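PDB 3WA7: tannase from Lactobacillus plantarum, which hydrolyses the galloyl ester bonds of tannins, releasing gallic acid, as an esterase of the alpha/beta-hydrolase superfamily. Local coordinates for residues Gln219-Asn224 / Ala256-Leu261; Leu209-Met214 / Ser266-Gln271; Val13-Gln18 / Ile24-Ala29; Val47-Ala52 / Arg149-Thr154. All coordinates share one frame; numbering follows the deposited sequence.

Interaction 1 of 4, residues Gln219-Asn224 / Ala256-Leu261; sequences QFNGIN and ALSLAL
Asn221 reaches across to helix 252-271 and gives one amide N-H to the hydroxyl of Ser258. ND2 stands 2.9 Å from Ser258 OG, and the bond is almost straight, 175° at the hydrogen. The oxygen lies only 3° out of the amide plane, so the N-H points at it within that plane. CG of Asn221 is turned anti to the backbone N, chi1 176°, which carries the amide out from the chain to the neighbouring helix. Ser258 OG has a second partner in Glu217 OE1, one turn back on helix 209-220, so this hydroxyl is held both from the helix and from the residue just beyond its end.

Leu259 completes the contact. Its methyl CD1 comes to 4.0 Å from OD1 of Asn221, a plain van der Waals approach, while CB packs beside ND2. The leucine packs above the plane of the amide, obliquely across it; Leu259 is exposed to solvent whereas Ser258 is buried.

Asn221 is the first residue to leave the helical path, and it is also the second residue of a type II turn from Phe220 to Ile223, closed by Ile223 N to Phe220 O at 3.0 Å. Gly222 takes the positive-phi corner. Beyond this turn the chain runs into strand 225-232; Leu257 and Leu261 pack on Leu374 of helix 373-377, Leu261 also resting on Met214 and Glu217 of helix 209-220.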
loop_
_atom_site.group_PDB
_atom_site.type_symbol
_atom_site.label_atom_id
_atom_site.label_comp_id
_atom_site.label_asym_id
_atom_site.label_seq_id
_atom_site.Cartn_x
_atom_site.Cartn_y
_atom_site.Cartn_z
ATOM N N GLN A 219 3.570 -18.625 7.449
ATOM C CA GLN A 219 4.970 -18.255 7.305
ATOM C C GLN A 219 5.824 -18.388 8.565
ATOM O O GLN A 219 6.935 -18.922 8.511
ATOM C CB GLN A 219 5.077 -16.824 6.786
ATOM C CG GLN A 219 6.513 -16.364 6.549
ATOM C CD GLN A 219 6.573 -15.039 5.819
ATOM O OE1 GLN A 219 5.932 -14.866 4.785
ATOM N NE2 GLN A 219 7.352 -14.101 6.347
ATOM N N PHE A 220 5.306 -17.932 9.701
ATOM C CA PHE A 220 6.097 -17.960 10.930
ATOM C C PHE A 220 5.797 -19.013 11.990
ATOM O O PHE A 220 6.403 -18.993 13.060
ATOM C CB PHE A 220 6.078 -16.567 11.576
ATOM C CG PHE A 220 6.881 -15.538 10.823
ATOM C CD1 PHE A 220 6.260 -14.440 10.229
ATOM C CD2 PHE A 220 8.264 -15.661 10.717
ATOM C CE1 PHE A 220 7.009 -13.477 9.540
ATOM C CE2 PHE A 220 9.021 -14.704 10.031
ATOM C CZ PHE A 220 8.390 -13.611 9.444
ATOM N N ASN A 221 4.880 -19.934 11.716
ATOM C CA ASN A 221 4.593 -20.967 12.703
ATOM C C ASN A 221 5.889 -21.714 12.999
ATOM O O ASN A 221 6.647 -22.039 12.085
ATOM C CB ASN A 221 3.540 -21.944 12.181
ATOM C CG ASN A 221 3.295 -23.092 13.137
ATOM O OD1 ASN A 221 3.756 -24.213 12.911
ATOM N ND2 ASN A 221 2.579 -22.816 14.225
ATOM N N GLY A 222 6.144 -21.983 14.275
ATOM C CA GLY A 222 7.364 -22.683 14.640
ATOM C C GLY A 222 8.424 -21.733 15.167
ATOM O O GLY A 222 9.366 -22.150 15.838
ATOM N N ILE A 223 8.278 -20.453 14.841
ATOM C CA ILE A 223 9.204 -19.423 15.299
ATOM C C ILE A 223 8.438 -18.717 16.412
ATOM O O ILE A 223 7.584 -17.867 16.151
ATOM C CB ILE A 223 9.537 -18.446 14.152
ATOM C CG1 ILE A 223 10.196 -19.221 13.002
ATOM C CG2 ILE A 223 10.451 -17.336 14.655
ATOM C CD1 ILE A 223 10.392 -18.413 11.726
ATOM N N ASN A 224 8.750 -19.075 17.655
ATOM C CA ASN A 224 8.028 -18.541 18.804
ATOM C C ASN A 224 8.478 -17.249 19.469
ATOM O O ASN A 224 7.829 -16.780 20.402
ATOM C CB ASN A 224 7.891 -19.643 19.854
ATOM C CG ASN A 224 7.227 -20.883 19.293
ATOM O OD1 ASN A 224 6.237 -20.789 18.568
ATOM N ND2 ASN A 224 7.764 -22.050 19.624
ATOM N N ALA A 256 -0.717 -22.524 19.829
ATOM C CA ALA A 256 -1.819 -23.365 19.374
ATOM C C ALA A 256 -2.638 -22.584 18.351
ATOM O O ALA A 256 -3.074 -23.130 17.338
ATOM C CB ALA A 256 -2.696 -23.767 20.557
ATOM N N LEU A 257 -2.839 -21.299 18.624
ATOM C CA LEU A 257 -3.601 -20.445 17.723
ATOM C C LEU A 257 -2.836 -20.348 16.404
ATOM O O LEU A 257 -3.423 -20.380 15.323
ATOM C CB LEU A 257 -3.773 -19.054 18.341
ATOM C CG LEU A 257 -4.870 -18.164 17.754
ATOM C CD1 LEU A 257 -6.226 -18.855 17.893
ATOM C CD2 LEU A 257 -4.881 -16.828 18.485
ATOM N N SER A 258 -1.515 -20.242 16.512
ATOM C CA SER A 258 -0.647 -20.150 15.347
ATOM C C SER A 258 -0.778 -21.373 14.446
ATOM O O SER A 258 -0.875 -21.249 13.228
ATOM C CB SER A 258 0.808 -20.000 15.788
ATOM O OG SER A 258 1.688 -20.103 14.682
ATOM N N LEU A 259 -0.772 -22.560 15.042
ATOM C CA LEU A 259 -0.884 -23.775 14.244
ATOM C C LEU A 259 -2.241 -23.841 13.547
ATOM O O LEU A 259 -2.326 -24.222 12.382
ATOM C CB LEU A 259 -0.681 -25.012 15.126
ATOM C CG LEU A 259 -0.677 -26.372 14.418
ATOM C CD1 LEU A 259 0.397 -26.396 13.341
ATOM C CD2 LEU A 259 -0.427 -27.477 15.443
ATOM N N ALA A 260 -3.296 -23.455 14.260
ATOM C CA ALA A 260 -4.644 -23.469 13.703
ATOM C C ALA A 260 -4.771 -22.496 12.533
ATOM O O ALA A 260 -5.419 -22.801 11.527
ATOM C CB ALA A 260 -5.658 -23.114 14.786
ATOM N N LEU A 261 -4.161 -21.322 12.672
ATOM C CA LEU A 261 -4.202 -20.318 11.616
ATOM C C LEU A 261 -3.431 -20.812 10.401
ATOM O O LEU A 261 -3.872 -20.640 9.264
ATOM C CB LEU A 261 -3.620 -18.992 12.119
ATOM C CG LEU A 261 -4.587 -18.145 12.962
ATOM C CD1 LEU A 261 -3.826 -17.112 13.775
ATOM C CD2 LEU A 261 -5.591 -17.468 12.041
#

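Interaction 2 of 4, residues Leu209-Met214 / Ser266-Gln271; sequences LEHADM and STYLNQ
His211 and Tyr268 stack ring on ring, joining two helices, 209-220 and 252-271, of this alpha/beta-hydrolase. The ring centres are 3.8 Å apart and the planes diverge by 21°, an offset face-to-face stack. Tyr268 CE1 sits over the middle of the imidazole, whereas His211 CG lies over the phenol ring nearer its rim. The long directions of the two side chains cross at about a right angle although their rings are nearly parallel. His211 CB adds a CH-pi contact, 3.9 Å from the centroid of the tyrosine ring and over the same face.

On its other face the imidazole carries Glu210 CG, 3.4 Å above the plane, so the ring is sandwiched between a methylene and a phenol. Asn208 ties the polar ends together: its OD1 bonds to His211 ND1 and its ND2 to Tyr268 OH, which probably fixes the turn of the imidazole and anchors the end of the phenol.

Met214, a selenomethionine introduced for labelling, lies one turn further along. Its chain is bent by the turn about CG-SE, chi3 -71°, and so brings the terminal methyl back against the root of the tyrosine. A leucine in place of Tyr268 would probably leave one face of the imidazole without its stacking partner and Asn208 ND2 without its hydroxyl. The tyrosine's own carbonyl is used too: Gln271 NE2 donates to Tyr268 O at 2.9 Å. Met214 CE meets Tyr268 CB at 3.8 Å.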
loop_
_atom_site.group_PDB
_atom_site.type_symbol
_atom_site.label_atom_id
_atom_site.label_comp_id
_atom_site.label_asym_id
_atom_site.label_seq_id
_atom_site.Cartn_x
_atom_site.Cartn_y
_atom_site.Cartn_z
ATOM N N LEU A 209 -6.537 -7.977 4.676
ATOM C CA LEU A 209 -6.471 -8.042 6.130
ATOM C C LEU A 209 -7.189 -9.205 6.806
ATOM O O LEU A 209 -6.682 -9.754 7.786
ATOM C CB LEU A 209 -6.966 -6.712 6.718
ATOM C CG LEU A 209 -6.279 -5.465 6.145
ATOM C CD1 LEU A 209 -6.898 -4.217 6.760
ATOM C CD2 LEU A 209 -4.772 -5.514 6.419
ATOM N N GLU A 210 -8.350 -9.590 6.286
ATOM C CA GLU A 210 -9.123 -10.674 6.885
ATOM C C GLU A 210 -8.492 -12.050 6.677
ATOM O O GLU A 210 -8.977 -13.044 7.214
ATOM C CB GLU A 210 -10.560 -10.680 6.340
ATOM C CG GLU A 210 -10.683 -11.094 4.883
ATOM C CD GLU A 210 -10.612 -9.922 3.924
ATOM O OE1 GLU A 210 -9.838 -8.978 4.184
ATOM O OE2 GLU A 210 -11.331 -9.953 2.900
ATOM N N HIS A 211 -7.412 -12.109 5.901
ATOM C CA HIS A 211 -6.730 -13.378 5.661
ATOM C C HIS A 211 -5.244 -13.261 5.995
ATOM O O HIS A 211 -4.491 -14.226 5.846
ATOM C CB HIS A 211 -6.883 -13.806 4.199
ATOM C CG HIS A 211 -8.308 -13.939 3.757
ATOM N ND1 HIS A 211 -8.833 -13.210 2.713
ATOM C CD2 HIS A 211 -9.320 -14.706 4.227
ATOM C CE1 HIS A 211 -10.108 -13.519 2.561
ATOM N NE2 HIS A 211 -10.428 -14.425 3.467
ATOM N N ALA A 212 -4.836 -12.079 6.453
ATOM C CA ALA A 212 -3.438 -11.818 6.798
ATOM C C ALA A 212 -2.946 -12.592 8.014
ATOM O O ALA A 212 -1.759 -12.907 8.106
ATOM C CB ALA A 212 -3.223 -10.321 7.018
ATOM N N ASP A 213 -3.838 -12.888 8.956
ATOM C CA ASP A 213 -3.431 -13.640 10.138
ATOM C C ASP A 213 -3.042 -15.058 9.751
ATOM O O ASP A 213 -2.030 -15.581 10.227
ATOM C CB ASP A 213 -4.550 -13.676 11.184
ATOM C CG ASP A 213 -4.725 -12.343 11.887
ATOM O OD1 ASP A 213 -3.696 -11.719 12.223
ATOM O OD2 ASP A 213 -5.882 -11.931 12.113
HETATM N N MSE A 214 -3.847 -15.681 8.896
HETATM C CA MSE A 214 -3.561 -17.037 8.441
HETATM C C MSE A 214 -2.257 -17.075 7.649
HETATM O O MSE A 214 -1.460 -17.999 7.797
HETATM C CB MSE A 214 -4.694 -17.566 7.559
HETATM C CG MSE A 214 -5.960 -17.905 8.312
HETATM SE SE MSE A 214 -7.271 -18.672 7.115
HETATM C CE MSE A 214 -7.714 -17.094 6.133
ATOM N N SER A 266 -4.071 -23.101 4.376
ATOM C CA SER A 266 -4.037 -24.028 3.243
ATOM C C SER A 266 -5.386 -24.041 2.540
ATOM O O SER A 266 -5.461 -24.020 1.314
ATOM C CB SER A 266 -3.681 -25.450 3.698
ATOM O OG SER A 266 -2.355 -25.514 4.191
ATOM N N THR A 267 -6.457 -24.065 3.322
ATOM C CA THR A 267 -7.792 -24.077 2.748
ATOM C C THR A 267 -8.076 -22.777 2.008
ATOM O O THR A 267 -8.598 -22.787 0.895
ATOM C CB THR A 267 -8.847 -24.297 3.838
ATOM O OG1 THR A 267 -8.603 -25.562 4.465
ATOM C CG2 THR A 267 -10.250 -24.293 3.242
ATOM N N TYR A 268 -7.735 -21.659 2.636
ATOM C CA TYR A 268 -7.938 -20.356 2.021
ATOM C C TYR A 268 -7.147 -20.258 0.716
ATOM O O TYR A 268 -7.687 -19.905 -0.334
ATOM C CB TYR A 268 -7.482 -19.241 2.966
ATOM C CG TYR A 268 -7.407 -17.896 2.278
ATOM C CD1 TYR A 268 -8.558 -17.264 1.812
ATOM C CD2 TYR A 268 -6.176 -17.285 2.038
ATOM C CE1 TYR A 268 -8.486 -16.054 1.119
ATOM C CE2 TYR A 268 -6.092 -16.080 1.348
ATOM C CZ TYR A 268 -7.251 -15.469 0.892
ATOM O OH TYR A 268 -7.169 -14.275 0.208
ATOM N N LEU A 269 -5.858 -20.566 0.790
ATOM C CA LEU A 269 -4.999 -20.496 -0.386
ATOM C C LEU A 269 -5.524 -21.385 -1.511
ATOM O O LEU A 269 -5.667 -20.939 -2.653
ATOM C CB LEU A 269 -3.564 -20.891 -0.008
ATOM C CG LEU A 269 -2.420 -20.726 -1.021
ATOM C CD1 LEU A 269 -2.439 -21.858 -2.039
ATOM C CD2 LEU A 269 -2.521 -19.361 -1.696
ATOM N N ASN A 270 -5.833 -22.638 -1.196
ATOM C CA ASN A 270 -6.322 -23.552 -2.219
ATOM C C ASN A 270 -7.609 -23.089 -2.898
ATOM O O ASN A 270 -7.760 -23.235 -4.110
ATOM C CB ASN A 270 -6.536 -24.951 -1.633
ATOM C CG ASN A 270 -5.234 -25.623 -1.249
ATOM O OD1 ASN A 270 -4.155 -25.186 -1.654
ATOM N ND2 ASN A 270 -5.326 -26.702 -0.474
ATOM N N GLN A 271 -8.536 -22.528 -2.128
ATOM C CA GLN A 271 -9.801 -22.097 -2.713
ATOM C C GLN A 271 -9.697 -20.855 -3.594
ATOM O O GLN A 271 -10.640 -20.524 -4.309
ATOM C CB GLN A 271 -10.862 -21.906 -1.618
ATOM C CG GLN A 271 -10.550 -20.858 -0.570
ATOM C CD GLN A 271 -11.024 -19.476 -0.966
ATOM O OE1 GLN A 271 -12.202 -19.277 -1.282
ATOM N NE2 GLN A 271 -10.118 -18.511 -0.944
#

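Interaction 3 of 4, residues Val13-Gln18 / Ile24-Ala29; sequences VPEQVQ and IQYYAA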
loop_
_atom_site.group_PDB
_atom_site.type_symbol
_atom_site.label_atom_id
_atom_site.label_comp_id
_atom_site.label_asym_id
_atom_site.label_seq_id
_atom_site.Cartn_x
_atom_site.Cartn_y
_atom_site.Cartn_z
ATOM N N VAL A 13 1.407 29.056 -7.971
ATOM C CA VAL A 13 2.464 30.023 -7.698
ATOM C C VAL A 13 3.840 29.387 -7.908
ATOM O O VAL A 13 4.045 28.207 -7.612
ATOM C CB VAL A 13 2.354 30.567 -6.253
ATOM C CG1 VAL A 13 1.030 31.292 -6.079
ATOM C CG2 VAL A 13 2.461 29.432 -5.252
ATOM N N PRO A 14 4.804 30.165 -8.423
ATOM C CA PRO A 14 6.163 29.680 -8.685
ATOM C C PRO A 14 6.980 29.276 -7.462
ATOM O O PRO A 14 6.946 29.933 -6.421
ATOM C CB PRO A 14 6.794 30.837 -9.453
ATOM C CG PRO A 14 6.130 32.026 -8.846
ATOM C CD PRO A 14 4.682 31.588 -8.787
ATOM N N GLU A 15 7.717 28.182 -7.614
ATOM C CA GLU A 15 8.570 27.637 -6.561
ATOM C C GLU A 15 9.749 26.949 -7.238
ATOM O O GLU A 15 9.721 26.699 -8.442
ATOM C CB GLU A 15 7.805 26.585 -5.748
ATOM C CG GLU A 15 6.573 27.099 -5.022
ATOM C CD GLU A 15 6.877 27.537 -3.605
ATOM O OE1 GLU A 15 7.940 28.151 -3.388
ATOM O OE2 GLU A 15 6.049 27.273 -2.711
ATOM N N GLN A 16 10.783 26.646 -6.465
ATOM C CA GLN A 16 11.935 25.931 -6.995
ATOM C C GLN A 16 12.641 25.216 -5.856
ATOM O O GLN A 16 12.662 25.700 -4.723
ATOM C CB GLN A 16 12.916 26.876 -7.700
ATOM C CG GLN A 16 13.698 27.797 -6.785
ATOM C CD GLN A 16 14.791 28.544 -7.528
ATOM O OE1 GLN A 16 15.699 27.936 -8.096
ATOM N NE2 GLN A 16 14.707 29.869 -7.528
ATOM N N VAL A 17 13.187 24.046 -6.159
ATOM C CA VAL A 17 13.923 23.262 -5.175
ATOM C C VAL A 17 15.194 22.760 -5.839
ATOM O O VAL A 17 15.191 22.426 -7.021
ATOM C CB VAL A 17 13.107 22.044 -4.667
ATOM C CG1 VAL A 17 11.894 22.520 -3.902
ATOM C CG2 VAL A 17 12.694 21.165 -5.835
ATOM N N GLN A 18 16.282 22.721 -5.081
ATOM C CA GLN A 18 17.555 22.259 -5.613
ATOM C C GLN A 18 17.661 20.746 -5.489
ATOM O O GLN A 18 17.635 20.199 -4.389
ATOM C CB GLN A 18 18.711 22.933 -4.871
ATOM C CG GLN A 18 18.705 24.447 -4.994
ATOM C CD GLN A 18 18.902 24.918 -6.423
ATOM O OE1 GLN A 18 18.615 26.069 -6.754
ATOM N NE2 GLN A 18 19.404 24.032 -7.278
ATOM N N ILE A 24 15.056 22.749 -9.748
ATOM C CA ILE A 24 13.826 22.234 -10.340
ATOM C C ILE A 24 12.739 23.292 -10.185
ATOM O O ILE A 24 12.309 23.595 -9.070
ATOM C CB ILE A 24 13.371 20.933 -9.649
ATOM C CG1 ILE A 24 14.466 19.870 -9.772
ATOM C CG2 ILE A 24 12.080 20.430 -10.281
ATOM C CD1 ILE A 24 14.862 19.559 -11.204
ATOM N N GLN A 25 12.305 23.857 -11.308
ATOM C CA GLN A 25 11.278 24.892 -11.311
ATOM C C GLN A 25 9.889 24.275 -11.435
ATOM O O GLN A 25 9.647 23.441 -12.304
ATOM C CB GLN A 25 11.494 25.855 -12.481
ATOM C CG GLN A 25 12.803 26.634 -12.451
ATOM C CD GLN A 25 12.804 27.758 -11.433
ATOM O OE1 GLN A 25 11.768 28.104 -10.861
ATOM N NE2 GLN A 25 13.974 28.349 -11.211
ATOM N N TYR A 26 8.977 24.692 -10.566
ATOM C CA TYR A 26 7.620 24.174 -10.609
ATOM C C TYR A 26 6.639 25.191 -10.048
ATOM O O TYR A 26 7.036 26.249 -9.553
ATOM C CB TYR A 26 7.528 22.859 -9.823
ATOM C CG TYR A 26 7.814 22.981 -8.342
ATOM C CD1 TYR A 26 6.775 23.038 -7.412
ATOM C CD2 TYR A 26 9.124 23.022 -7.867
ATOM C CE1 TYR A 26 7.035 23.128 -6.042
ATOM C CE2 TYR A 26 9.392 23.112 -6.500
ATOM C CZ TYR A 26 8.345 23.164 -5.595
ATOM O OH TYR A 26 8.613 23.248 -4.245
ATOM N N TYR A 27 5.354 24.877 -10.156
ATOM C CA TYR A 27 4.308 25.740 -9.633
ATOM C C TYR A 27 3.512 24.932 -8.629
ATOM O O TYR A 27 3.387 23.719 -8.772
ATOM C CB TYR A 27 3.391 26.231 -10.752
ATOM C CG TYR A 27 3.963 27.391 -11.530
ATOM C CD1 TYR A 27 5.028 27.212 -12.412
ATOM C CD2 TYR A 27 3.445 28.675 -11.372
ATOM C CE1 TYR A 27 5.564 28.289 -13.122
ATOM C CE2 TYR A 27 3.972 29.756 -12.075
ATOM C CZ TYR A 27 5.028 29.556 -12.947
ATOM O OH TYR A 27 5.540 30.630 -13.641
ATOM N N ALA A 28 2.976 25.605 -7.619
ATOM C CA ALA A 28 2.217 24.924 -6.582
ATOM C C ALA A 28 0.895 25.605 -6.246
ATOM O O ALA A 28 0.793 26.831 -6.246
ATOM C CB ALA A 28 3.068 24.813 -5.320
ATOM N N ALA A 29 -0.116 24.787 -5.974
ATOM C CA ALA A 29 -1.442 25.256 -5.583
ATOM C C ALA A 29 -1.747 24.355 -4.399
ATOM O O ALA A 29 -1.907 23.146 -4.565
ATOM C CB ALA A 29 -2.450 25.037 -6.703
#
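Tyr26 lays its ring under the side chain of Glu15, with CB of the glutamate over one face, 3.7 Å from the ring centroid and 23° off the normal. This CH-pi contact depends on the tyrosine's chi1 of 64°, which sets CG between the backbone N and the carbonyl carbon and swings the ring across to the partner strand. Val17 meets the same ring at its edge, CG1 lying 3.4 Å from Tyr26 OH. The carboxylate of Glu15 turns away from the ring, bent at CG, and its OE2 forms a salt bridge with Arg30.

These residues belong to a beta hairpin, strands 13-19 and 22-33, at one margin of the central sheet of the alpha/beta-hydrolase fold. Strand 13-19 is its outermost strand on this side. Three hydrogen-bonded pairs, Val13 with Ala28, Glu15 with Tyr26 and Val17 with Ile24, give six backbone bonds; Ile24 N to Val17 O is the shortest at 2.7 Å, and Tyr26 N to Glu15 O the straightest. In the intervening non-hydrogen-bonded pairs the CA atoms of Pro14 and Tyr27, and those of Gln16 and Gln25, are 4.5 Å apart.

Side chains of Val13, Glu15, Val17, Ile24, Tyr26 and Ala28 start from one face, where Ile24 and Tyr26 meet Leu102 of helix 95-103. On the other, Pro14 CA lies over one face of the Tyr27 ring, toward its rim, and Pro14 CD is 3.8 Å from Tyr27 CE2. Gln16 and Gln25 run side by side and point the same way, their amide planes 46° apart, with Gln25 OE1 3.6 Å from Gln16 CB.

Interaction 4 of 4, residues Val47-Ala52 / Arg149-Thr154; sequences VFVPAA and RLPGDT
Val49 and Pro151 make the closer of two apolar contacts, CG1 of the valine standing 3.7 Å from CB of the proline. Both valine methyls share in it: CG2 lies 3.9 Å from Pro151 CG, so the fork of the side chain is set against the CB-CG side of the pyrrolidine ring, the two side chains at about a right angle. A second contact pairs Val47 with Leu150. A single leucine methyl, CD2, nestles against both branches of the valine, 3.8 Å from Val47 CG1 and 3.9 Å from Val47 CG2. All four residues are buried.

In fold terms, strand 44-50, third from one margin of the central alpha/beta-hydrolase sheet, is packed by the loop that leads from helix 131-145 to strand 157-160. With chi1 at -176°, CG1 of Val49 is anti to the backbone N, and both methyls face the proline. An alanine in place of Val49 would probably open a gap beside Pro151, since both branches that meet its ring would be gone.

Several backbone groups bond to other parts of the chain. Val47 and Val49 bond through the main chain to Ala29 and Tyr27, Phe48 to Val108 of strand 107-111, and Gly152 to Arg64.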
loop_
_atom_site.group_PDB
_atom_site.type_symbol
_atom_site.label_atom_id
_atom_site.label_comp_id
_atom_site.label_asym_id
_atom_site.label_seq_id
_atom_site.Cartn_x
_atom_site.Cartn_y
_atom_site.Cartn_z
ATOM N N VAL A 47 -1.335 20.614 -5.447
ATOM C CA VAL A 47 -1.019 20.370 -6.847
ATOM C C VAL A 47 0.348 20.959 -7.184
ATOM O O VAL A 47 0.615 22.123 -6.890
ATOM C CB VAL A 47 -2.071 21.022 -7.767
ATOM C CG1 VAL A 47 -1.721 20.775 -9.224
ATOM C CG2 VAL A 47 -3.447 20.466 -7.450
ATOM N N PHE A 48 1.209 20.150 -7.795
ATOM C CA PHE A 48 2.541 20.602 -8.177
ATOM C C PHE A 48 2.753 20.327 -9.660
ATOM O O PHE A 48 2.542 19.211 -10.136
ATOM C CB PHE A 48 3.597 19.907 -7.322
ATOM C CG PHE A 48 3.364 20.076 -5.852
ATOM C CD1 PHE A 48 2.772 19.062 -5.107
ATOM C CD2 PHE A 48 3.678 21.277 -5.224
ATOM C CE1 PHE A 48 2.491 19.241 -3.755
ATOM C CE2 PHE A 48 3.401 21.467 -3.868
ATOM C CZ PHE A 48 2.805 20.445 -3.134
ATOM N N VAL A 49 3.175 21.361 -10.381
ATOM C CA VAL A 49 3.352 21.266 -11.822
ATOM C C VAL A 49 4.707 21.754 -12.320
ATOM O O VAL A 49 5.162 22.829 -11.936
ATOM C CB VAL A 49 2.264 22.107 -12.537
ATOM C CG1 VAL A 49 2.366 21.933 -14.044
ATOM C CG2 VAL A 49 0.879 21.713 -12.031
ATOM N N PRO A 50 5.373 20.961 -13.177
ATOM C CA PRO A 50 6.674 21.389 -13.702
ATOM C C PRO A 50 6.462 22.735 -14.397
ATOM O O PRO A 50 5.487 22.910 -15.127
ATOM C CB PRO A 50 7.026 20.277 -14.684
ATOM C CG PRO A 50 6.432 19.056 -14.008
ATOM C CD PRO A 50 5.071 19.576 -13.580
ATOM N N ALA A 51 7.371 23.676 -14.171
ATOM C CA ALA A 51 7.251 25.009 -14.754
ATOM C C ALA A 51 7.031 25.018 -16.266
ATOM O O ALA A 51 6.328 25.883 -16.790
ATOM C CB ALA A 51 8.487 25.840 -14.404
ATOM N N ALA A 52 7.631 24.062 -16.966
ATOM C CA ALA A 52 7.501 23.989 -18.418
ATOM C C ALA A 52 6.057 23.958 -18.906
ATOM O O ALA A 52 5.757 24.447 -19.994
ATOM C CB ALA A 52 8.241 22.766 -18.942
ATOM N N ARG A 149 -8.380 22.011 -16.947
ATOM C CA ARG A 149 -8.081 23.109 -16.040
ATOM C C ARG A 149 -6.807 22.787 -15.273
ATOM O O ARG A 149 -5.960 23.655 -15.061
ATOM C CB ARG A 149 -9.258 23.339 -15.089
ATOM C CG ARG A 149 -10.489 23.903 -15.794
ATOM C CD ARG A 149 -11.531 24.373 -14.799
ATOM N NE ARG A 149 -12.264 23.267 -14.195
ATOM C CZ ARG A 149 -13.298 22.656 -14.766
ATOM N NH1 ARG A 149 -13.726 23.046 -15.960
ATOM N NH2 ARG A 149 -13.905 21.659 -14.139
ATOM N N LEU A 150 -6.672 21.527 -14.870
ATOM C CA LEU A 150 -5.486 21.064 -14.161
ATOM C C LEU A 150 -4.451 20.590 -15.178
ATOM O O LEU A 150 -4.792 19.903 -16.139
ATOM C CB LEU A 150 -5.833 19.879 -13.257
ATOM C CG LEU A 150 -6.284 20.112 -11.819
ATOM C CD1 LEU A 150 -6.847 18.814 -11.249
ATOM C CD2 LEU A 150 -5.102 20.594 -10.992
ATOM N N PRO A 151 -3.180 20.977 -15.005
ATOM C CA PRO A 151 -2.180 20.510 -15.970
ATOM C C PRO A 151 -2.057 18.987 -15.837
ATOM O O PRO A 151 -2.329 18.438 -14.770
ATOM C CB PRO A 151 -0.914 21.229 -15.525
ATOM C CG PRO A 151 -1.443 22.531 -14.993
ATOM C CD PRO A 151 -2.641 22.071 -14.176
ATOM N N GLY A 152 -1.662 18.312 -16.913
ATOM C CA GLY A 152 -1.518 16.864 -16.863
ATOM C C GLY A 152 -2.632 16.107 -17.565
ATOM O O GLY A 152 -3.671 16.677 -17.906
ATOM N N ASP A 153 -2.414 14.816 -17.786
ATOM C CA ASP A 153 -3.401 13.969 -18.454
ATOM C C ASP A 153 -4.180 13.204 -17.388
ATOM O O ASP A 153 -3.631 12.316 -16.738
ATOM C CB ASP A 153 -2.692 12.979 -19.382
ATOM C CG ASP A 153 -3.651 12.239 -20.298
ATOM O OD1 ASP A 153 -4.868 12.214 -20.013
ATOM O OD2 ASP A 153 -3.179 11.671 -21.304
ATOM N N THR A 154 -5.454 13.543 -17.212
ATOM C CA THR A 154 -6.278 12.879 -16.204
ATOM C C THR A 154 -6.574 11.419 -16.540
ATOM O O THR A 154 -7.172 10.698 -15.740
ATOM C CB THR A 154 -7.600 13.637 -15.977
ATOM O OG1 THR A 154 -8.337 13.705 -17.204
ATOM C CG2 THR A 154 -7.315 15.047 -15.475
#

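Overall arrangement
The four contacts form two clusters on opposite sides of the chain's centre. Interactions 3 and 4 touch, their centres about 12 Å apart, because strands 22-33 and 44-50 are neighbours in the central sheet, joined by backbone bonds. Interactions 1 and 2 share helices 209-220 and 252-271, with centres about 14 Å apart, and meet where Leu261 packs on Asp213 and Met214. Along the chain 3 closes first, then 4, and 1 is nested inside the loop closed by 2. Centres in different clusters lie about 42 to 52 Å apart; one pair belongs to the N-terminal margin of the sheet, the other joins two helices far from it.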